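Local coordinates for protein nitrite oxidoreductase subunit A (Kuenenia stuttgartiensis, PDB 7B04) that belongs to the molybdopterin oxidoreductase family and binds a molybdenum atom, two MD1 groups and an iron/sulfur cluster, at residues B[351-360]-B[845-856]; B[532-540]-B[1062-1070]. All blocks are in the same frame, centred on the assembly; numbering follows the deposited sequence.

Both contacts lie in the buried interior, and neither is a surface patch. Each pairs a segment downstream of a strand of the same parallel sheet (346-347 for contact 1, 521-525 for contact 2) with a distant part of the chain, and both reach the guanine of one MD1 group. Their chemistry differs. Contact 1 is the more polar, with a salt bridge beside an imidazole and a glycine, while contact 2, nearer the chain centre, rests mostly on a phenylalanine among apolar and sulfur-bearing side chains. The two touch directly, Thr356 against Met538 and Glu852 against Trp1063, so they illustrate how one nucleotide pocket can be backed by segments far apart in sequence.

Contact 1 (B[351-360]-B[845-856]); sequences RNNTDTALFL and IVHREGPEATPY. With MD1 (phosphoric acid 4-(2-amino-4-oxo-3,4,5,6,-tetrahydro-pteridin-6-yl)-2-hydroxy-3,4-dimercapto-but-3-en-yl ester guanylate ester), chain C.
The guanine end of the MD1 pocket is lined in part by the turn that leads from strand 346-347 into helix 355-368, and segment 845-856 backs this turn, with Glu849 meeting Arg351. Arg351 NH1 donates to Glu849 OE2 at 3.2 Å in a nearly straight salt bridge (165°), meeting the syn side of the carboxylate. The guanidinium and carboxylate planes are only 16° apart. The Arg351 side chain starts out extended and bends at chi3 (65°), which turns the guanidinium between Thr354 CG2 over one face and Tyr856 CE1 over the other; its NE is held by Met500 O. Next along, the His847 ring edge meets Thr354, with His847 NE2 3.4 Å from Thr354 CA, while His847 CD2 lies 3.6 Å from Ala357 CB. Gly850 brings only its backbone to the amide of Asn353, whose ND2 is 3.3 Å from Gly850 CA. A turn further along the helix, Leu360 CD2 packs on Ile845 CG2 at 4.0 Å. The backbone of Asn353 and the side chain of Asp355, which points away from 845-856, read the base. Asn353 N donates to MD1 O6 at 2.8 Å, and the Asp355 carboxylate accepts from MD1 N2 through OD1 (2.7 Å) and from MD1 N1 through OD2 (3.1 Å). A carboxylate facing N1 and N2 is a recurrent solution for guanine, here at the strand-to-helix turn of a parallel sheet, a common nucleotide-binding position.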
loop_
_atom_site.group_PDB
_atom_site.type_symbol
_atom_site.label_atom_id
_atom_site.label_comp_id
_atom_site.label_asym_id
_atom_site.label_seq_id
_atom_site.Cartn_x
_atom_site.Cartn_y
_atom_site.Cartn_z
ATOM N N ARG B 351 22.167 14.768 -3.489
ATOM C CA ARG B 351 21.501 15.833 -2.759
ATOM C C ARG B 351 20.218 16.205 -3.485
ATOM O O ARG B 351 20.163 16.207 -4.717
ATOM C CB ARG B 351 22.424 17.050 -2.631
ATOM C CG ARG B 351 21.857 18.198 -1.809
ATOM C CD ARG B 351 22.939 19.219 -1.476
ATOM N NE ARG B 351 23.462 19.891 -2.663
ATOM C CZ ARG B 351 22.969 21.020 -3.165
ATOM N NH1 ARG B 351 23.512 21.559 -4.247
ATOM N NH2 ARG B 351 21.929 21.605 -2.587
ATOM N N ASN B 352 19.183 16.524 -2.715
ATOM C CA ASN B 352 17.877 16.775 -3.306
ATOM C C ASN B 352 17.874 18.082 -4.091
ATOM O O ASN B 352 18.576 19.040 -3.752
ATOM C CB ASN B 352 16.801 16.785 -2.224
ATOM C CG ASN B 352 16.996 15.681 -1.199
ATOM O OD1 ASN B 352 18.017 15.631 -0.512
ATOM N ND2 ASN B 352 16.019 14.788 -1.094
ATOM N N ASN B 353 17.061 18.105 -5.153
ATOM C CA ASN B 353 16.887 19.266 -6.022
ATOM C C ASN B 353 18.159 19.594 -6.797
ATOM O O ASN B 353 18.448 20.766 -7.066
ATOM C CB ASN B 353 16.405 20.490 -5.228
ATOM C CG ASN B 353 15.671 21.498 -6.090
ATOM O OD1 ASN B 353 15.591 21.355 -7.309
ATOM N ND2 ASN B 353 15.129 22.528 -5.453
ATOM N N THR B 354 18.950 18.563 -7.144
ATOM C CA THR B 354 20.200 18.778 -7.866
ATOM C C THR B 354 20.430 17.795 -9.017
ATOM O O THR B 354 21.579 17.631 -9.445
ATOM C CB THR B 354 21.419 18.696 -6.929
ATOM O OG1 THR B 354 21.589 17.349 -6.471
ATOM C CG2 THR B 354 21.264 19.625 -5.736
ATOM N N ASP B 355 19.391 17.129 -9.536
ATOM C CA ASP B 355 19.640 16.100 -10.543
ATOM C C ASP B 355 20.032 16.679 -11.895
ATOM O O ASP B 355 20.662 15.975 -12.692
ATOM C CB ASP B 355 18.412 15.205 -10.741
ATOM C CG ASP B 355 18.203 14.232 -9.601
ATOM O OD1 ASP B 355 17.593 13.169 -9.833
ATOM O OD2 ASP B 355 18.631 14.541 -8.466
ATOM N N THR B 356 19.660 17.930 -12.185
ATOM C CA THR B 356 20.048 18.520 -13.463
ATOM C C THR B 356 21.560 18.519 -13.616
ATOM O O THR B 356 22.082 18.184 -14.685
ATOM C CB THR B 356 19.503 19.944 -13.593
ATOM O OG1 THR B 356 18.076 19.930 -13.469
ATOM C CG2 THR B 356 19.881 20.531 -14.949
ATOM N N ALA B 357 22.278 18.873 -12.550
ATOM C CA ALA B 357 23.733 18.894 -12.612
ATOM C C ALA B 357 24.299 17.507 -12.891
ATOM O O ALA B 357 25.227 17.360 -13.694
ATOM C CB ALA B 357 24.302 19.456 -11.310
ATOM N N LEU B 358 23.730 16.472 -12.263
ATOM C CA LEU B 358 24.256 15.119 -12.423
ATOM C C LEU B 358 24.222 14.682 -13.882
ATOM O O LEU B 358 25.219 14.183 -14.416
ATOM C CB LEU B 358 23.465 14.144 -11.553
ATOM C CG LEU B 358 23.856 12.670 -11.681
ATOM C CD1 LEU B 358 25.278 12.443 -11.192
ATOM C CD2 LEU B 358 22.878 11.778 -10.934
ATOM N N PHE B 359 23.083 14.868 -14.547
ATOM C CA PHE B 359 22.965 14.461 -15.940
ATOM C C PHE B 359 23.697 15.409 -16.881
ATOM O O PHE B 359 24.053 15.004 -17.993
ATOM C CB PHE B 359 21.493 14.340 -16.330
ATOM C CG PHE B 359 20.816 13.138 -15.742
ATOM C CD1 PHE B 359 20.864 11.915 -16.389
ATOM C CD2 PHE B 359 20.152 13.225 -14.529
ATOM C CE1 PHE B 359 20.249 10.803 -15.846
ATOM C CE2 PHE B 359 19.537 12.116 -13.981
ATOM C CZ PHE B 359 19.584 10.904 -14.640
ATOM N N LEU B 360 23.919 16.661 -16.469
ATOM C CA LEU B 360 24.797 17.534 -17.237
ATOM C C LEU B 360 26.237 17.045 -17.168
ATOM O O LEU B 360 26.957 17.073 -18.173
ATOM C CB LEU B 360 24.695 18.973 -16.727
ATOM C CG LEU B 360 23.424 19.756 -17.065
ATOM C CD1 LEU B 360 23.385 21.073 -16.304
ATOM C CD2 LEU B 360 23.323 19.996 -18.560
ATOM N N ILE B 845 19.961 24.076 -20.869
ATOM C CA ILE B 845 19.661 23.156 -19.777
ATOM C C ILE B 845 20.726 23.390 -18.708
ATOM O O ILE B 845 21.852 22.902 -18.812
ATOM C CB ILE B 845 19.623 21.699 -20.241
ATOM C CG1 ILE B 845 18.487 21.500 -21.248
ATOM C CG2 ILE B 845 19.445 20.765 -19.055
ATOM C CD1 ILE B 845 18.521 20.168 -21.959
ATOM N N VAL B 846 20.369 24.156 -17.682
ATOM C CA VAL B 846 21.295 24.570 -16.640
ATOM C C VAL B 846 20.777 24.066 -15.301
ATOM O O VAL B 846 19.576 23.837 -15.125
ATOM C CB VAL B 846 21.471 26.108 -16.633
ATOM C CG1 VAL B 846 20.186 26.795 -16.182
ATOM C CG2 VAL B 846 22.656 26.529 -15.770
ATOM N N HIS B 847 21.693 23.883 -14.353
ATOM C CA HIS B 847 21.318 23.546 -12.988
ATOM C C HIS B 847 21.015 24.821 -12.214
ATOM O O HIS B 847 21.774 25.792 -12.279
ATOM C CB HIS B 847 22.423 22.761 -12.284
ATOM C CG HIS B 847 22.139 22.499 -10.838
ATOM N ND1 HIS B 847 22.490 23.382 -9.839
ATOM C CD2 HIS B 847 21.518 21.465 -10.226
ATOM C CE1 HIS B 847 22.107 22.897 -8.672
ATOM N NE2 HIS B 847 21.515 21.734 -8.878
ATOM N N ARG B 848 19.903 24.813 -11.487
ATOM C CA ARG B 848 19.508 25.943 -10.662
ATOM C C ARG B 848 19.073 25.439 -9.296
ATOM O O ARG B 848 18.433 24.390 -9.187
ATOM C CB ARG B 848 18.368 26.742 -11.311
ATOM C CG ARG B 848 18.740 27.409 -12.623
ATOM C CD ARG B 848 17.600 28.266 -13.146
ATOM N NE ARG B 848 17.351 29.421 -12.289
ATOM C CZ ARG B 848 16.392 30.316 -12.499
ATOM N NH1 ARG B 848 16.242 31.336 -11.666
ATOM N NH2 ARG B 848 15.581 30.191 -13.540
ATOM N N GLU B 849 19.420 26.197 -8.260
ATOM C CA GLU B 849 19.018 25.859 -6.907
ATOM C C GLU B 849 17.559 26.242 -6.696
ATOM O O GLU B 849 17.010 27.095 -7.395
ATOM C CB GLU B 849 19.900 26.567 -5.877
ATOM C CG GLU B 849 21.366 26.154 -5.903
ATOM C CD GLU B 849 21.587 24.716 -5.469
ATOM O OE1 GLU B 849 20.793 24.204 -4.652
ATOM O OE2 GLU B 849 22.562 24.095 -5.940
ATOM N N GLY B 850 16.910 25.557 -5.765
ATOM C CA GLY B 850 15.521 25.821 -5.491
ATOM C C GLY B 850 15.296 27.159 -4.817
ATOM O O GLY B 850 16.158 27.674 -4.097
ATOM N N PRO B 851 14.121 27.753 -5.046
ATOM C CA PRO B 851 13.782 29.003 -4.349
ATOM C C PRO B 851 13.642 28.827 -2.852
ATOM O O PRO B 851 13.694 29.820 -2.120
ATOM C CB PRO B 851 12.447 29.418 -4.988
ATOM C CG PRO B 851 12.392 28.672 -6.277
ATOM C CD PRO B 851 13.099 27.379 -6.031
ATOM N N GLU B 852 13.402 27.610 -2.377
ATOM C CA GLU B 852 13.464 27.349 -0.944
ATOM C C GLU B 852 14.237 26.092 -0.561
ATOM O O GLU B 852 14.847 26.085 0.510
ATOM C CB GLU B 852 12.043 27.256 -0.370
ATOM C CG GLU B 852 11.979 27.141 1.130
ATOM C CD GLU B 852 10.591 27.406 1.662
ATOM O OE1 GLU B 852 9.698 27.709 0.846
ATOM O OE2 GLU B 852 10.389 27.312 2.890
ATOM N N ALA B 853 14.322 25.078 -1.422
ATOM C CA ALA B 853 14.880 23.767 -1.068
ATOM C C ALA B 853 16.368 23.662 -1.418
ATOM O O ALA B 853 16.792 22.819 -2.206
ATOM C CB ALA B 853 14.080 22.659 -1.743
ATOM N N THR B 854 17.164 24.546 -0.819
ATOM C CA THR B 854 18.600 24.549 -1.059
ATOM C C THR B 854 19.296 25.180 0.135
ATOM O O THR B 854 18.707 26.030 0.810
ATOM C CB THR B 854 18.944 25.317 -2.342
ATOM O OG1 THR B 854 20.354 25.252 -2.580
ATOM C CG2 THR B 854 18.523 26.773 -2.225
ATOM N N PRO B 855 20.530 24.765 0.446
ATOM C CA PRO B 855 21.292 25.466 1.490
ATOM C C PRO B 855 21.890 26.786 1.031
ATOM O O PRO B 855 22.266 27.604 1.882
ATOM C CB PRO B 855 22.406 24.463 1.848
ATOM C CG PRO B 855 21.951 23.146 1.276
ATOM C CD PRO B 855 21.177 23.505 0.050
ATOM N N TYR B 856 22.003 27.009 -0.274
ATOM C CA TYR B 856 22.635 28.172 -0.880
ATOM C C TYR B 856 21.575 29.178 -1.339
ATOM O O TYR B 856 20.390 29.061 -1.003
ATOM C CB TYR B 856 23.577 27.728 -1.998
ATOM C CG TYR B 856 24.504 26.617 -1.553
ATOM C CD1 TYR B 856 24.225 25.293 -1.855
ATOM C CD2 TYR B 856 25.639 26.892 -0.794
ATOM C CE1 TYR B 856 25.060 24.274 -1.439
ATOM C CE2 TYR B 856 26.479 25.877 -0.371
ATOM C CZ TYR B 856 26.182 24.568 -0.698
ATOM O OH TYR B 856 27.002 23.541 -0.290
HETATM P PB MD1 C . 6.473 8.904 -7.320
HETATM O O3B MD1 C . 6.738 10.163 -6.293
HETATM O O1B MD1 C . 7.339 7.734 -6.920
HETATM O O2B MD1 C . 6.816 9.326 -8.728
HETATM O O3A MD1 C . 4.880 8.479 -7.233
HETATM C C10 MD1 C . 3.885 9.337 -7.721
HETATM C C11 MD1 C . 2.724 8.481 -8.304
HETATM O O11 MD1 C . 2.653 7.174 -7.377
HETATM C C12 MD1 C . 1.620 9.234 -8.417
HETATM S S12 MD1 C . 1.798 10.972 -8.913
HETATM C C13 MD1 C . 0.151 8.778 -8.218
HETATM S S13 MD1 C . -1.119 10.051 -8.464
HETATM C C14 MD1 C . -0.292 7.475 -7.804
HETATM N N15 MD1 C . 0.242 7.338 -6.298
HETATM C C16 MD1 C . 0.212 6.017 -5.821
HETATM C C15 MD1 C . -0.183 5.683 -4.426
HETATM O O14 MD1 C . -0.496 6.541 -3.672
HETATM N N17 MD1 C . -0.182 4.259 -3.993
HETATM C C17 MD1 C . 0.229 3.143 -4.981
HETATM N N16 MD1 C . 0.224 1.758 -4.549
HETATM N N18 MD1 C . 0.632 3.481 -6.398
HETATM C C20 MD1 C . 0.635 4.853 -6.834
HETATM N N8 MD1 C . 1.006 5.223 -8.141
HETATM C C7 MD1 C . 0.008 6.331 -8.737
HETATM P PA MD1 C . 7.645 10.078 -4.918
HETATM O O1A MD1 C . 7.293 11.258 -4.048
HETATM O O2A MD1 C . 7.314 8.791 -4.203
HETATM O "O5'" MD1 C . 9.260 10.119 -5.245
HETATM C "C5'" MD1 C . 9.918 8.934 -5.582
HETATM C "C4'" MD1 C . 11.375 8.911 -5.003
HETATM O "O4'" MD1 C . 12.191 10.176 -5.415
HETATM C "C1'" MD1 C . 12.898 10.579 -4.091
HETATM N N9 MD1 C . 13.309 12.008 -4.093
HETATM C C4 MD1 C . 14.283 12.412 -4.901
HETATM N N3 MD1 C . 15.120 11.683 -5.897
HETATM C C2 MD1 C . 16.137 12.401 -6.663
HETATM N N2 MD1 C . 16.951 11.690 -7.633
HETATM N N1 MD1 C . 16.332 13.815 -6.456
HETATM C C6 MD1 C . 15.525 14.507 -5.499
HETATM O O6 MD1 C . 15.677 15.668 -5.325
HETATM C C5 MD1 C . 14.461 13.746 -4.698
HETATM N N7 MD1 C . 13.594 14.139 -3.768
HETATM C C8 MD1 C . 12.874 13.066 -3.383
HETATM C "C2'" MD1 C . 11.984 10.360 -3.236
HETATM O "O2'" MD1 C . 12.543 10.263 -1.894
HETATM C "C3'" MD1 C . 11.353 8.904 -3.722
HETATM O "O3'" MD1 C . 12.187 7.814 -3.236
#

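Contact 2 (B[532-540]-B[1062-1070]). With MD1 (phosphoric acid 4-(2-amino-4-oxo-3,4,5,6,-tetrahydro-pteridin-6-yl)-2-hydroxy-3,4-dimercapto-but-3-en-yl ester guanylate ester), chain C.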
loop_
_atom_site.group_PDB
_atom_site.type_symbol
_atom_site.label_atom_id
_atom_site.label_comp_id
_atom_site.label_asym_id
_atom_site.label_seq_id
_atom_site.Cartn_x
_atom_site.Cartn_y
_atom_site.Cartn_z
ATOM N N TYR B 532 9.789 19.415 -7.376
ATOM C CA TYR B 532 10.687 20.517 -7.062
ATOM C C TYR B 532 10.554 21.598 -8.128
ATOM O O TYR B 532 10.141 21.333 -9.261
ATOM C CB TYR B 532 12.143 20.046 -6.956
ATOM C CG TYR B 532 12.415 19.169 -5.756
ATOM C CD1 TYR B 532 12.571 19.719 -4.489
ATOM C CD2 TYR B 532 12.516 17.792 -5.889
ATOM C CE1 TYR B 532 12.820 18.919 -3.390
ATOM C CE2 TYR B 532 12.763 16.987 -4.797
ATOM C CZ TYR B 532 12.914 17.552 -3.551
ATOM O OH TYR B 532 13.162 16.743 -2.466
ATOM N N PHE B 533 10.922 22.825 -7.743
ATOM C CA PHE B 533 10.649 24.001 -8.566
ATOM C C PHE B 533 11.232 23.856 -9.964
ATOM O O PHE B 533 10.553 24.117 -10.964
ATOM C CB PHE B 533 11.197 25.252 -7.885
ATOM C CG PHE B 533 10.828 26.531 -8.572
ATOM C CD1 PHE B 533 9.600 27.126 -8.339
ATOM C CD2 PHE B 533 11.709 27.140 -9.451
ATOM C CE1 PHE B 533 9.258 28.308 -8.969
ATOM C CE2 PHE B 533 11.372 28.321 -10.083
ATOM C CZ PHE B 533 10.146 28.906 -9.842
ATOM N N HIS B 534 12.483 23.420 -10.058
ATOM C CA HIS B 534 13.179 23.374 -11.340
ATOM C C HIS B 534 13.032 22.017 -12.001
ATOM O O HIS B 534 13.936 21.528 -12.688
ATOM C CB HIS B 534 14.647 23.745 -11.143
ATOM C CG HIS B 534 14.846 25.167 -10.725
ATOM N ND1 HIS B 534 14.655 26.228 -11.584
ATOM C CD2 HIS B 534 15.195 25.705 -9.534
ATOM C CE1 HIS B 534 14.886 27.358 -10.941
ATOM N NE2 HIS B 534 15.216 27.069 -9.695
ATOM N N ALA B 535 11.888 21.369 -11.759
ATOM C CA ALA B 535 11.578 20.118 -12.451
ATOM C C ALA B 535 11.651 20.290 -13.966
ATOM O O ALA B 535 12.118 19.393 -14.683
ATOM C CB ALA B 535 10.193 19.610 -12.020
ATOM N N THR B 536 11.215 21.449 -14.462
ATOM C CA THR B 536 11.272 21.742 -15.893
ATOM C C THR B 536 12.673 21.546 -16.449
ATOM O O THR B 536 12.856 20.905 -17.492
ATOM C CB THR B 536 10.820 23.189 -16.146
ATOM O OG1 THR B 536 9.524 23.401 -15.583
ATOM C CG2 THR B 536 10.755 23.479 -17.646
ATOM N N LEU B 537 13.668 22.073 -15.749
ATOM C CA LEU B 537 15.054 21.878 -16.151
ATOM C C LEU B 537 15.465 20.423 -15.997
ATOM O O LEU B 537 16.172 19.871 -16.851
ATOM C CB LEU B 537 15.964 22.761 -15.295
ATOM C CG LEU B 537 16.008 24.247 -15.599
ATOM C CD1 LEU B 537 16.557 24.947 -14.372
ATOM C CD2 LEU B 537 16.870 24.499 -16.817
ATOM N N MET B 538 15.029 19.792 -14.909
ATOM C CA MET B 538 15.386 18.402 -14.644
ATOM C C MET B 538 14.870 17.476 -15.741
ATOM O O MET B 538 15.598 16.603 -16.222
ATOM C CB MET B 538 14.825 17.979 -13.287
ATOM C CG MET B 538 15.807 18.096 -12.144
ATOM S SD MET B 538 14.910 18.102 -10.573
ATOM C CE MET B 538 16.086 17.357 -9.459
ATOM N N ASN B 539 13.617 17.659 -16.161
ATOM C CA ASN B 539 13.068 16.789 -17.195
ATOM C C ASN B 539 13.788 17.002 -18.518
ATOM O O ASN B 539 14.074 16.041 -19.243
ATOM C CB ASN B 539 11.570 17.028 -17.340
ATOM C CG ASN B 539 10.826 16.802 -16.047
ATOM O OD1 ASN B 539 10.220 17.718 -15.509
ATOM N ND2 ASN B 539 10.876 15.579 -15.536
ATOM N N ARG B 540 14.088 18.259 -18.849
ATOM C CA ARG B 540 14.933 18.529 -20.003
ATOM C C ARG B 540 16.296 17.873 -19.831
ATOM O O ARG B 540 16.866 17.338 -20.790
ATOM C CB ARG B 540 15.079 20.036 -20.205
ATOM C CG ARG B 540 13.793 20.731 -20.609
ATOM C CD ARG B 540 13.946 22.237 -20.526
ATOM N NE ARG B 540 14.941 22.730 -21.473
ATOM C CZ ARG B 540 15.447 23.958 -21.452
ATOM N NH1 ARG B 540 15.052 24.825 -20.529
ATOM N NH2 ARG B 540 16.349 24.320 -22.354
ATOM N N ASP B 1062 2.570 26.459 -2.295
ATOM C CA ASP B 1062 2.436 26.556 -3.734
ATOM C C ASP B 1062 3.495 27.500 -4.290
ATOM O O ASP B 1062 3.774 28.554 -3.712
ATOM C CB ASP B 1062 1.047 27.066 -4.102
ATOM C CG ASP B 1062 0.831 27.110 -5.586
ATOM O OD1 ASP B 1062 0.873 26.033 -6.212
ATOM O OD2 ASP B 1062 0.632 28.217 -6.126
ATOM N N TRP B 1063 4.078 27.112 -5.420
ATOM C CA TRP B 1063 5.085 27.905 -6.116
ATOM C C TRP B 1063 4.596 28.170 -7.533
ATOM O O TRP B 1063 4.248 27.230 -8.256
ATOM C CB TRP B 1063 6.434 27.186 -6.124
ATOM C CG TRP B 1063 7.080 27.139 -4.774
ATOM C CD1 TRP B 1063 7.023 26.118 -3.869
ATOM C CD2 TRP B 1063 7.882 28.162 -4.173
ATOM N NE1 TRP B 1063 7.741 26.443 -2.743
ATOM C CE2 TRP B 1063 8.278 27.692 -2.905
ATOM C CE3 TRP B 1063 8.304 29.429 -4.585
ATOM C CZ2 TRP B 1063 9.076 28.445 -2.048
ATOM C CZ3 TRP B 1063 9.096 30.175 -3.732
ATOM C CH2 TRP B 1063 9.473 29.681 -2.478
ATOM N N SER B 1064 4.550 29.443 -7.920
ATOM C CA SER B 1064 4.103 29.845 -9.254
ATOM C C SER B 1064 5.310 29.931 -10.183
ATOM O O SER B 1064 6.056 30.911 -10.158
ATOM C CB SER B 1064 3.355 31.171 -9.190
ATOM O OG SER B 1064 2.774 31.480 -10.443
ATOM N N MET B 1065 5.493 28.917 -11.021
ATOM C CA MET B 1065 6.638 28.881 -11.927
ATOM C C MET B 1065 6.444 29.836 -13.095
ATOM O O MET B 1065 5.443 29.725 -13.810
ATOM C CB MET B 1065 6.850 27.482 -12.473
ATOM C CG MET B 1065 7.536 26.564 -11.522
ATOM S SD MET B 1065 6.437 26.133 -10.178
ATOM C CE MET B 1065 7.294 24.689 -9.614
ATOM N N PRO B 1066 7.360 30.777 -13.326
ATOM C CA PRO B 1066 7.318 31.529 -14.588
ATOM C C PRO B 1066 7.496 30.643 -15.810
ATOM O O PRO B 1066 6.933 30.940 -16.871
ATOM C CB PRO B 1066 8.476 32.528 -14.439
ATOM C CG PRO B 1066 8.744 32.599 -12.967
ATOM C CD PRO B 1066 8.446 31.231 -12.443
ATOM N N MET B 1067 8.266 29.556 -15.689
ATOM C CA MET B 1067 8.507 28.654 -16.811
ATOM C C MET B 1067 7.271 27.858 -17.213
ATOM O O MET B 1067 7.241 27.306 -18.318
ATOM C CB MET B 1067 9.646 27.691 -16.472
ATOM C CG MET B 1067 11.027 28.321 -16.503
ATOM S SD MET B 1067 11.489 28.885 -18.152
ATOM C CE MET B 1067 11.660 27.324 -19.012
ATOM N N HIS B 1068 6.260 27.780 -16.351
ATOM C CA HIS B 1068 5.073 26.975 -16.613
ATOM C C HIS B 1068 3.896 27.807 -17.099
ATOM O O HIS B 1068 2.795 27.268 -17.254
ATOM C CB HIS B 1068 4.663 26.209 -15.352
ATOM C CG HIS B 1068 5.702 25.257 -14.851
ATOM N ND1 HIS B 1068 5.578 24.582 -13.655
ATOM C CD2 HIS B 1068 6.886 24.866 -15.381
ATOM C CE1 HIS B 1068 6.639 23.817 -13.470
ATOM N NE2 HIS B 1068 7.449 23.973 -14.501
ATOM N N GLN B 1069 4.098 29.099 -17.344
ATOM C CA GLN B 1069 3.022 30.028 -17.665
ATOM C C GLN B 1069 3.328 30.795 -18.945
ATOM O O GLN B 1069 3.039 31.989 -19.064
ATOM C CB GLN B 1069 2.757 30.970 -16.493
ATOM C CG GLN B 1069 2.735 30.238 -15.156
ATOM C CD GLN B 1069 2.226 31.080 -14.011
ATOM O OE1 GLN B 1069 1.474 32.026 -14.210
ATOM N NE2 GLN B 1069 2.641 30.739 -12.799
ATOM N N LEU B 1070 3.898 30.110 -19.932
ATOM C CA LEU B 1070 4.303 30.745 -21.177
ATOM C C LEU B 1070 3.128 30.890 -22.137
ATOM O O LEU B 1070 2.181 30.098 -22.126
ATOM C CB LEU B 1070 5.398 29.931 -21.868
ATOM C CG LEU B 1070 6.695 29.628 -21.124
ATOM C CD1 LEU B 1070 7.723 29.065 -22.088
ATOM C CD2 LEU B 1070 7.223 30.874 -20.442
HETATM P PB MD1 C . 6.473 8.904 -7.320
HETATM O O3B MD1 C . 6.738 10.163 -6.293
HETATM O O1B MD1 C . 7.339 7.734 -6.920
HETATM O O2B MD1 C . 6.816 9.326 -8.728
HETATM O O3A MD1 C . 4.880 8.479 -7.233
HETATM C C10 MD1 C . 3.885 9.337 -7.721
HETATM C C11 MD1 C . 2.724 8.481 -8.304
HETATM O O11 MD1 C . 2.653 7.174 -7.377
HETATM C C12 MD1 C . 1.620 9.234 -8.417
HETATM S S12 MD1 C . 1.798 10.972 -8.913
HETATM C C13 MD1 C . 0.151 8.778 -8.218
HETATM S S13 MD1 C . -1.119 10.051 -8.464
HETATM C C14 MD1 C . -0.292 7.475 -7.804
HETATM N N15 MD1 C . 0.242 7.338 -6.298
HETATM C C16 MD1 C . 0.212 6.017 -5.821
HETATM C C15 MD1 C . -0.183 5.683 -4.426
HETATM O O14 MD1 C . -0.496 6.541 -3.672
HETATM N N17 MD1 C . -0.182 4.259 -3.993
HETATM C C17 MD1 C . 0.229 3.143 -4.981
HETATM N N16 MD1 C . 0.224 1.758 -4.549
HETATM N N18 MD1 C . 0.632 3.481 -6.398
HETATM C C20 MD1 C . 0.635 4.853 -6.834
HETATM N N8 MD1 C . 1.006 5.223 -8.141
HETATM C C7 MD1 C . 0.008 6.331 -8.737
HETATM P PA MD1 C . 7.645 10.078 -4.918
HETATM O O1A MD1 C . 7.293 11.258 -4.048
HETATM O O2A MD1 C . 7.314 8.791 -4.203
HETATM O "O5'" MD1 C . 9.260 10.119 -5.245
HETATM C "C5'" MD1 C . 9.918 8.934 -5.582
HETATM C "C4'" MD1 C . 11.375 8.911 -5.003
HETATM O "O4'" MD1 C . 12.191 10.176 -5.415
HETATM C "C1'" MD1 C . 12.898 10.579 -4.091
HETATM N N9 MD1 C . 13.309 12.008 -4.093
HETATM C C4 MD1 C . 14.283 12.412 -4.901
HETATM N N3 MD1 C . 15.120 11.683 -5.897
HETATM C C2 MD1 C . 16.137 12.401 -6.663
HETATM N N2 MD1 C . 16.951 11.690 -7.633
HETATM N N1 MD1 C . 16.332 13.815 -6.456
HETATM C C6 MD1 C . 15.525 14.507 -5.499
HETATM O O6 MD1 C . 15.677 15.668 -5.325
HETATM C C5 MD1 C . 14.461 13.746 -4.698
HETATM N N7 MD1 C . 13.594 14.139 -3.768
HETATM C C8 MD1 C . 12.874 13.066 -3.383
HETATM C "C2'" MD1 C . 11.984 10.360 -3.236
HETATM O "O2'" MD1 C . 12.543 10.263 -1.894
HETATM C "C3'" MD1 C . 11.353 8.904 -3.722
HETATM O "O3'" MD1 C . 12.187 7.814 -3.236
#
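Tyr532 OH donates to MD1 N7 at 2.9 Å, with N7 at the edge of the phenol ring, and the residue after it, Phe533, drives its ring into segment 1062-1070. The two side chains thus part at a type I turn, Tyr532 to Ala535, that leads into helix 535-541. Met1065 lays its CG over one face of the Phe533 ring, 3.9 Å from the centroid and 26° off the normal, a CH-pi contact. A bend at chi2 (71°) then brings Met1065 SD obliquely to the same ring, 4.5 Å from its centroid, in a Met-aromatic contact. Trp1063 CB closes on the ring edge, 3.9 Å from Phe533 CD1, and Pro1066 CD comes equally near Phe533 CZ. In the first turn of the helix, Thr536 presents OG1 to the edge of the His1068 imidazole at NE2; the modelled separation is too short to trust in detail. His1068 ND1 accepts from Asn1095 N, which fixes the ring's other nitrogen. Thr536 CG2 meets Met1067 CE at 4.2 Å. Around the pair, helix 882-887 touches Phe533, Trp1063 and Pro1066 through Thr886, helix 835-840 reaches Pro1066 and Met1067 through Tyr840, and Phe282 of helix 280-283 packs on both Thr536 and Met1067.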